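Local coordinates for protein UDP-N-acetylglucosamine 2-epimerase (Listeria monocytogenes, PDB 3OT5) that probably catalyses the reversible epimerisation of UDP-N-acetylglucosamine to UDP-N-acetylmannosamine at carbon 2 of the sugar, at residues Gly198-Asp203 and Gly378-Arg383; Tyr262-Asn267 and Ile284-Pro289. All coordinates share one frame; numbering follows the deposited sequence. Where two conformers were deposited one is given.

Interaction 1 of 2, residues Gly198-Asp203 and Gly378-Arg383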
ATOM      1  N   GLY A 198      -2.326 -11.159   4.495  1.00 43.64           N
ATOM      2  CA  GLY A 198      -2.979  -9.853   4.368  1.00 44.14           C
ATOM      3  C   GLY A 198      -1.864  -8.889   3.977  1.00 41.47           C
ATOM      4  O   GLY A 198      -0.702  -9.285   3.850  1.00 42.63           O
ATOM      5  N   ASN A 199      -2.223  -7.621   3.828  0.50 43.25           N
ATOM      6  CA  ASN A 199      -1.302  -6.561   3.436  0.50 41.15           C
ATOM      7  C   ASN A 199      -0.764  -5.763   4.628  0.50 40.70           C
ATOM      8  O   ASN A 199      -1.552  -5.214   5.397  0.50 40.00           O
ATOM      9  CB  ASN A 199      -2.048  -5.613   2.488  0.50 40.13           C
ATOM     10  CG  ASN A 199      -1.210  -4.427   2.053  0.50 38.96           C
ATOM     11  OD1 ASN A 199      -0.088  -4.229   2.529  0.50 36.83           O
ATOM     12  ND2 ASN A 199      -1.759  -3.621   1.151  0.50 33.27           N
ATOM     13  N   THR A 200       0.562  -5.692   4.793  1.00 40.11           N
ATOM     14  CA  THR A 200       1.135  -4.906   5.911  1.00 40.37           C
ATOM     15  C   THR A 200       0.797  -3.397   5.888  1.00 39.74           C
ATOM     16  O   THR A 200       0.888  -2.722   6.914  1.00 39.19           O
ATOM     17  CB  THR A 200       2.665  -5.093   6.042  1.00 41.49           C
ATOM     18  OG1 THR A 200       3.312  -4.742   4.814  1.00 39.75           O
ATOM     19  CG2 THR A 200       3.009  -6.551   6.408  1.00 43.58           C
ATOM     20  N   ALA A 201       0.400  -2.882   4.727  1.00 38.57           N
ATOM     21  CA  ALA A 201       0.027  -1.470   4.583  1.00 38.91           C
ATOM     22  C   ALA A 201      -1.106  -1.121   5.535  1.00 39.36           C
ATOM     23  O   ALA A 201      -1.177  -0.007   6.044  1.00 41.71           O
ATOM     24  CB  ALA A 201      -0.381  -1.160   3.141  1.00 37.44           C
ATOM     25  N   ILE A 202      -1.983  -2.085   5.780  1.00 39.08           N
ATOM     26  CA  ILE A 202      -3.092  -1.882   6.686  1.00 38.85           C
ATOM     27  C   ILE A 202      -2.532  -1.831   8.113  1.00 40.39           C
ATOM     28  O   ILE A 202      -2.960  -0.989   8.901  1.00 41.20           O
ATOM     29  CB  ILE A 202      -4.158  -2.964   6.486  1.00 39.52           C
ATOM     30  CG1 ILE A 202      -4.667  -2.904   5.032  1.00 42.48           C
ATOM     31  CG2 ILE A 202      -5.292  -2.783   7.472  1.00 36.69           C
ATOM     32  CD1 ILE A 202      -5.566  -4.051   4.617  1.00 45.93           C
ATOM     33  N   ASP A 203      -1.550  -2.692   8.437  1.00 39.67           N
ATOM     34  CA  ASP A 203      -0.932  -2.664   9.776  1.00 40.07           C
ATOM     35  C   ASP A 203      -0.346  -1.268  10.012  1.00 39.57           C
ATOM     36  O   ASP A 203      -0.389  -0.734  11.123  1.00 41.07           O
ATOM     37  CB  ASP A 203       0.225  -3.677   9.961  1.00 39.47           C
ATOM     38  CG  ASP A 203      -0.176  -5.129   9.727  1.00 38.91           C
ATOM     39  OD1 ASP A 203       0.461  -6.009  10.356  1.00 43.55           O
ATOM     40  OD2 ASP A 203      -1.105  -5.417   8.940  1.00 38.90           O
ATOM     41  N   GLY A 378      -4.973  -5.770   9.487  1.00 41.28           N
ATOM     42  CA  GLY A 378      -3.982  -4.972  10.215  1.00 42.71           C
ATOM     43  C   GLY A 378      -3.032  -5.800  11.066  1.00 44.07           C
ATOM     44  O   GLY A 378      -2.282  -5.263  11.890  1.00 44.16           O
ATOM     45  N   PHE A 379      -3.048  -7.113  10.865  1.00 44.39           N
ATOM     46  CA  PHE A 379      -2.178  -7.985  11.626  1.00 46.33           C
ATOM     47  C   PHE A 379      -1.374  -8.888  10.724  1.00 43.50           C
ATOM     48  O   PHE A 379      -0.992  -9.978  11.115  1.00 46.57           O
ATOM     49  CB  PHE A 379      -2.977  -8.789  12.664  1.00 49.56           C
ATOM     50  CG  PHE A 379      -3.623  -7.934  13.706  1.00 53.54           C
ATOM     51  CD1 PHE A 379      -2.900  -7.495  14.803  1.00 58.46           C
ATOM     52  CD2 PHE A 379      -4.953  -7.569  13.598  1.00 57.07           C
ATOM     53  CE1 PHE A 379      -3.490  -6.696  15.768  1.00 64.96           C
ATOM     54  CE2 PHE A 379      -5.552  -6.780  14.562  1.00 61.20           C
ATOM     55  CZ  PHE A 379      -4.819  -6.340  15.647  1.00 65.07           C
ATOM     56  N   ALA A 380      -1.090  -8.416   9.519  1.00 41.79           N
ATOM     57  CA  ALA A 380      -0.294  -9.188   8.577  1.00 38.85           C
ATOM     58  C   ALA A 380       1.104  -9.420   9.149  1.00 38.68           C
ATOM     59  O   ALA A 380       1.667 -10.492   8.984  1.00 40.66           O
ATOM     60  CB  ALA A 380      -0.214  -8.476   7.242  1.00 37.34           C
ATOM     61  N   ALA A 381       1.640  -8.424   9.847  1.00 39.14           N
ATOM     62  CA  ALA A 381       2.972  -8.517  10.440  1.00 40.00           C
ATOM     63  C   ALA A 381       3.078  -9.683  11.427  1.00 40.53           C
ATOM     64  O   ALA A 381       4.043 -10.435  11.411  1.00 38.01           O
ATOM     65  CB  ALA A 381       3.344  -7.198  11.131  1.00 40.32           C
ATOM     66  N   ASN A 382       2.062  -9.827  12.272  1.00 43.20           N
ATOM     67  CA  ASN A 382       2.033 -10.881  13.274  1.00 45.24           C
ATOM     68  C   ASN A 382       2.013 -12.244  12.617  1.00 43.73           C
ATOM     69  O   ASN A 382       2.722 -13.152  13.047  1.00 45.55           O
ATOM     70  CB  ASN A 382       0.833 -10.682  14.190  1.00 49.03           C
ATOM     71  CG  ASN A 382       0.886  -9.362  14.905  1.00 55.15           C
ATOM     72  OD1 ASN A 382       0.043  -8.499  14.683  1.00 61.15           O
ATOM     73  ND2 ASN A 382       1.942  -9.151  15.688  1.00 61.80           N
ATOM     74  N   ARG A 383       1.207 -12.389  11.571  1.00 42.76           N
ATOM     75  CA  ARG A 383       1.152 -13.648  10.829  1.00 41.32           C
ATOM     76  C   ARG A 383       2.500 -13.898  10.149  1.00 39.98           C
ATOM     77  O   ARG A 383       2.986 -15.015  10.122  1.00 40.85           O
ATOM     78  CB  ARG A 383       0.022 -13.638   9.798  1.00 41.33           C
ATOM     79  CG  ARG A 383      -1.394 -13.531  10.422  1.00 42.38           C
ATOM     80  CD  ARG A 383      -2.488 -13.673   9.378  1.00 37.13           C
ATOM     81  NE  ARG A 383      -3.809 -13.480   9.975  1.00 45.83           N
ATOM     82  CZ  ARG A 383      -4.424 -12.304  10.088  1.00 41.45           C
ATOM     83  NH1 ARG A 383      -3.864 -11.198   9.630  1.00 39.10           N
ATOM     84  NH2 ARG A 383      -5.608 -12.236  10.648  1.00 47.44           N
TER
HETATM   85  O   HOH W   1      -2.931  -6.241   7.390  1.00 43.63           O

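Interaction 2 of 2, residues Tyr262-Asn267 and Ile284-Pro289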
ATOM      1  N   TYR A 262      -9.268  17.972  -2.238  1.00 43.35           N
ATOM      2  CA  TYR A 262      -8.613  17.475  -3.417  1.00 43.53           C
ATOM      3  C   TYR A 262      -7.159  17.892  -3.465  1.00 44.04           C
ATOM      4  O   TYR A 262      -6.857  19.022  -3.828  1.00 44.34           O
ATOM      5  CB  TYR A 262      -9.321  17.955  -4.695  1.00 44.19           C
ATOM      6  CG  TYR A 262      -8.553  17.557  -5.933  1.00 45.66           C
ATOM      7  CD1 TYR A 262      -8.444  16.222  -6.300  1.00 50.89           C
ATOM      8  CD2 TYR A 262      -7.936  18.508  -6.740  1.00 49.71           C
ATOM      9  CE1 TYR A 262      -7.719  15.842  -7.431  1.00 51.21           C
ATOM     10  CE2 TYR A 262      -7.228  18.141  -7.878  1.00 49.24           C
ATOM     11  CZ  TYR A 262      -7.117  16.810  -8.215  1.00 51.49           C
ATOM     12  OH  TYR A 262      -6.400  16.445  -9.334  1.00 58.14           O
ATOM     13  N   PRO A 263      -6.257  16.992  -3.063  1.00 44.18           N
ATOM     14  CA  PRO A 263      -4.849  17.301  -3.163  1.00 46.48           C
ATOM     15  C   PRO A 263      -4.555  17.376  -4.648  1.00 47.71           C
ATOM     16  O   PRO A 263      -4.563  16.357  -5.334  1.00 47.45           O
ATOM     17  CB  PRO A 263      -4.169  16.088  -2.514  1.00 46.12           C
ATOM     18  CG  PRO A 263      -5.220  15.450  -1.690  1.00 43.45           C
ATOM     19  CD  PRO A 263      -6.483  15.685  -2.430  1.00 43.96           C
ATOM     20  N   MET A 264      -4.327  18.575  -5.154  1.00 50.43           N
ATOM     21  CA  MET A 264      -4.109  18.743  -6.581  1.00 52.21           C
ATOM     22  C   MET A 264      -2.877  18.060  -7.143  1.00 52.81           C
ATOM     23  O   MET A 264      -1.802  18.148  -6.577  1.00 53.89           O
ATOM     24  CB  MET A 264      -4.042  20.219  -6.928  1.00 54.01           C
ATOM     25  CG  MET A 264      -5.365  20.930  -6.800  1.00 55.76           C
ATOM     26  SD  MET A 264      -5.160  22.639  -7.260  1.00 63.40           S
ATOM     27  CE  MET A 264      -4.044  23.183  -5.962  1.00 57.33           C
ATOM     28  N   HIS A 265      -3.057  17.398  -8.284  1.00 53.27           N
ATOM     29  CA  HIS A 265      -1.953  16.749  -8.961  1.00 54.56           C
ATOM     30  C   HIS A 265      -1.018  17.875  -9.406  1.00 55.68           C
ATOM     31  O   HIS A 265      -1.450  19.005  -9.628  1.00 55.84           O
ATOM     32  CB  HIS A 265      -2.440  15.922 -10.152  1.00 54.75           C
ATOM     33  CG  HIS A 265      -1.374  15.073 -10.774  1.00 59.26           C
ATOM     34  ND1 HIS A 265      -0.552  15.524 -11.786  1.00 61.49           N
ATOM     35  CD2 HIS A 265      -0.991  13.798 -10.520  1.00 59.48           C
ATOM     36  CE1 HIS A 265       0.294  14.565 -12.126  1.00 64.55           C
ATOM     37  NE2 HIS A 265       0.050  13.510 -11.369  1.00 63.20           N
ATOM     38  N   LEU A 266       0.261  17.561  -9.520  1.00 57.26           N
ATOM     39  CA  LEU A 266       1.275  18.535  -9.893  1.00 59.89           C
ATOM     40  C   LEU A 266       1.209  19.018 -11.350  1.00 61.46           C
ATOM     41  O   LEU A 266       1.830  20.024 -11.689  1.00 63.63           O
ATOM     42  CB  LEU A 266       2.655  17.939  -9.634  1.00 62.18           C
ATOM     43  CG  LEU A 266       2.989  17.476  -8.210  1.00 62.35           C
ATOM     44  CD1 LEU A 266       4.412  16.881  -8.184  1.00 66.52           C
ATOM     45  CD2 LEU A 266       2.862  18.617  -7.208  1.00 61.73           C
ATOM     46  N   ASN A 267       0.480  18.298 -12.204  1.00 60.65           N
ATOM     47  CA  ASN A 267       0.353  18.649 -13.621  1.00 62.31           C
ATOM     48  C   ASN A 267      -0.422  19.958 -13.763  1.00 61.67           C
ATOM     49  O   ASN A 267      -1.583  20.030 -13.373  1.00 59.85           O
ATOM     50  CB  ASN A 267      -0.357  17.528 -14.404  1.00 62.03           C
ATOM     51  CG  ASN A 267      -0.435  17.807 -15.914  1.00 66.76           C
ATOM     52  OD1 ASN A 267       0.367  18.556 -16.459  1.00 71.20           O
ATOM     53  ND2 ASN A 267      -1.392  17.176 -16.588  1.00 68.68           N
ATOM     54  N   ILE A 284     -15.037  23.324  -0.881  1.00 53.00           N
ATOM     55  CA  ILE A 284     -14.112  22.556  -1.692  1.00 51.64           C
ATOM     56  C   ILE A 284     -12.711  23.068  -1.374  1.00 52.13           C
ATOM     57  O   ILE A 284     -12.433  24.263  -1.493  1.00 53.33           O
ATOM     58  CB  ILE A 284     -14.394  22.671  -3.188  1.00 51.44           C
ATOM     59  CG1 ILE A 284     -15.856  22.317  -3.491  1.00 52.01           C
ATOM     60  CG2 ILE A 284     -13.465  21.748  -3.943  1.00 48.60           C
ATOM     61  CD1 ILE A 284     -16.198  22.338  -4.989  1.00 50.08           C
ATOM     62  N   HIS A 285     -11.838  22.166  -0.942  1.00 51.07           N
ATOM     63  CA  HIS A 285     -10.479  22.542  -0.580  1.00 51.53           C
ATOM     64  C   HIS A 285      -9.493  21.964  -1.571  1.00 50.72           C
ATOM     65  O   HIS A 285      -9.374  20.746  -1.704  1.00 50.37           O
ATOM     66  CB  HIS A 285     -10.189  22.061   0.836  1.00 52.33           C
ATOM     67  CG  HIS A 285     -11.246  22.462   1.819  1.00 53.88           C
ATOM     68  ND1 HIS A 285     -11.249  23.687   2.452  1.00 59.60           N
ATOM     69  CD2 HIS A 285     -12.357  21.816   2.244  1.00 54.57           C
ATOM     70  CE1 HIS A 285     -12.308  23.771   3.240  1.00 60.16           C
ATOM     71  NE2 HIS A 285     -12.997  22.649   3.130  1.00 59.75           N
ATOM     72  N   LEU A 286      -8.829  22.854  -2.304  1.00 51.41           N
ATOM     73  CA  LEU A 286      -7.839  22.481  -3.288  1.00 50.52           C
ATOM     74  C   LEU A 286      -6.494  22.692  -2.650  1.00 50.72           C
ATOM     75  O   LEU A 286      -5.991  23.811  -2.573  1.00 52.29           O
ATOM     76  CB  LEU A 286      -7.957  23.344  -4.535  1.00 51.93           C
ATOM     77  CG  LEU A 286      -9.303  23.281  -5.249  1.00 54.35           C
ATOM     78  CD1 LEU A 286      -9.271  24.164  -6.489  1.00 53.41           C
ATOM     79  CD2 LEU A 286      -9.650  21.844  -5.605  1.00 51.23           C
ATOM     80  N   ILE A 287      -5.904  21.607  -2.190  1.00 49.27           N
ATOM     81  CA  ILE A 287      -4.629  21.698  -1.526  1.00 50.99           C
ATOM     82  C   ILE A 287      -3.555  20.995  -2.317  1.00 52.00           C
ATOM     83  O   ILE A 287      -3.839  20.350  -3.331  1.00 50.99           O
ATOM     84  CB  ILE A 287      -4.717  21.100  -0.105  1.00 49.47           C
ATOM     85  CG1 ILE A 287      -4.988  19.594  -0.157  1.00 46.63           C
ATOM     86  CG2 ILE A 287      -5.804  21.814   0.680  1.00 50.33           C
ATOM     87  CD1 ILE A 287      -5.067  18.941   1.221  1.00 43.94           C
ATOM     88  N   GLU A 288      -2.322  21.134  -1.840  1.00 54.82           N
ATOM     89  CA  GLU A 288      -1.169  20.500  -2.451  1.00 57.15           C
ATOM     90  C   GLU A 288      -1.203  19.003  -2.145  1.00 56.55           C
ATOM     91  O   GLU A 288      -1.953  18.569  -1.268  1.00 55.70           O
ATOM     92  CB  GLU A 288       0.123  21.132  -1.917  1.00 59.58           C
ATOM     93  CG  GLU A 288       0.275  22.624  -2.263  1.00 62.73           C
ATOM     94  CD  GLU A 288       0.374  22.879  -3.760  1.00 63.69           C
ATOM     95  OE1 GLU A 288       0.800  21.962  -4.499  1.00 62.88           O
ATOM     96  OE2 GLU A 288       0.051  24.004  -4.196  1.00 65.50           O
ATOM     97  N   PRO A 289      -0.409  18.205  -2.881  1.00 58.03           N
ATOM     98  CA  PRO A 289      -0.409  16.763  -2.629  1.00 58.13           C
ATOM     99  C   PRO A 289      -0.016  16.435  -1.193  1.00 59.24           C
ATOM    100  O   PRO A 289       0.968  16.954  -0.683  1.00 61.62           O
ATOM    101  CB  PRO A 289       0.646  16.228  -3.608  1.00 58.95           C
ATOM    102  CG  PRO A 289       0.748  17.266  -4.673  1.00 59.04           C
ATOM    103  CD  PRO A 289       0.501  18.571  -3.981  1.00 59.47           C
TER

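Interaction 1 of 2, residues Gly198-Asp203 and Gly378-Arg383
The flat carboxylate of D203 meets the first turn of the helix that begins at A380: at its rim OD1 takes the N-H of A381 on the syn side, with N to OD1 2.7 Å, a nearly straight bond (169°) lying 29° out of the carboxylate plane. F379 sets out away from the other segment; OD1 of N382 lies in plane at the edge of its ring. Within the two-domain, Rossmann-like fold of the epimerase family, D203 thus receives amides at the start of helix 380-392, where F379, at the N-cap, has no side-chain acceptor. N199 is the N-cap of its own helix, its OD1 accepting from A201 N at 2.6 Å while ND2 binds E314. A380 N also donates to D203 OD2 at 3.1 Å, though OD2 is less surely placed. A carboxylate suits because it accepts from helix-start amides, and the helix end would probably stabilise its negative charge. With chi1 at -59°, CG stands beside the backbone N of D203, which lets the carboxylate meet A381 N. K206 NZ donates to G378 O. A water bridges the segments, donating to N199 O at 2.6 Å and accepting from G378 N at 3.0 Å. G378 and G198 suit their positive phi, because a side chain at either would press on the preceding carbonyl. Small A380 brings CB to 3.5 Å from G198 O, and A381 touches L46 and A49 of helix 37-51. Methyl CG2 of T200 touches A380 CB at 3.8 Å, while CG2 of I202 lies 3.6 Å from G378 N.

Interaction 2 of 2, residues Tyr262-Asn267 and Ile284-Pro289
A right-handed beta-alpha-beta crossover brings Y262 and P263, at the end of strand 258-263, beside L286 and I287 of strand 284-287, with helix 268-278 making the connection. Y262 is gripped through both its backbone polar atoms: its N donates to H285 O at 2.8 Å, and its O accepts from I287 N at 3.2 Å, with the donor 46° above the carbonyl plane. M264 N then donates to I287 O at 2.6 Å, which carries the pairing one residue past the strand. P263 can sit between them because its nitrogen is not needed in this parallel ladder; its CA lies 3.2 Å from the same I287 O, a CA-H...O contact. In the six-stranded parallel sheet of this Rossmann-like domain, 284-287 is the outermost strand within the chain and 258-263 the next one in. On the face bearing Y262 and L286, leucine methyl CD2 meets the ring edge at Y262 CD2, 3.9 Å away, while F245 packs edge-to-face on the tyrosine. The flexible M264 chain runs at about a right angle to L286: chi1 and chi2 place SD 4.0 Å from L286 CB, and the bend at chi3 (-65°) brings CE to 4.0 Å from L286 O. Past the strands two apolar groups cross at about a right angle, P289 CG lying 3.6 Å from L266 CD2. E288 turns its carboxylate to R271 of the connecting helix in a salt bridge.

Overall arrangement
Interactions 1 and 2 lie on opposite sides of the chain's centre, about 30 Å apart between centres and about 18 Å between nearest atoms. In sequence, 262-267 and 284-289 both come after 198-203 and before 378-383. The 262-267/284-289 contact is local, joining two neighbouring strands at one border of the six-stranded sheet. The 198-203/378-383 contact instead spans 174 residues, among them that whole sheet, and brings the closing helix 380-392 back against helix 200-208 and helix 37-51, beside the seven-stranded sheet's domain. One contact adds the outermost strand to a sheet; the other joins the chain's end to its first half, consistent with the family's two-domain architecture, in which the active site lies between the domains, probably here too.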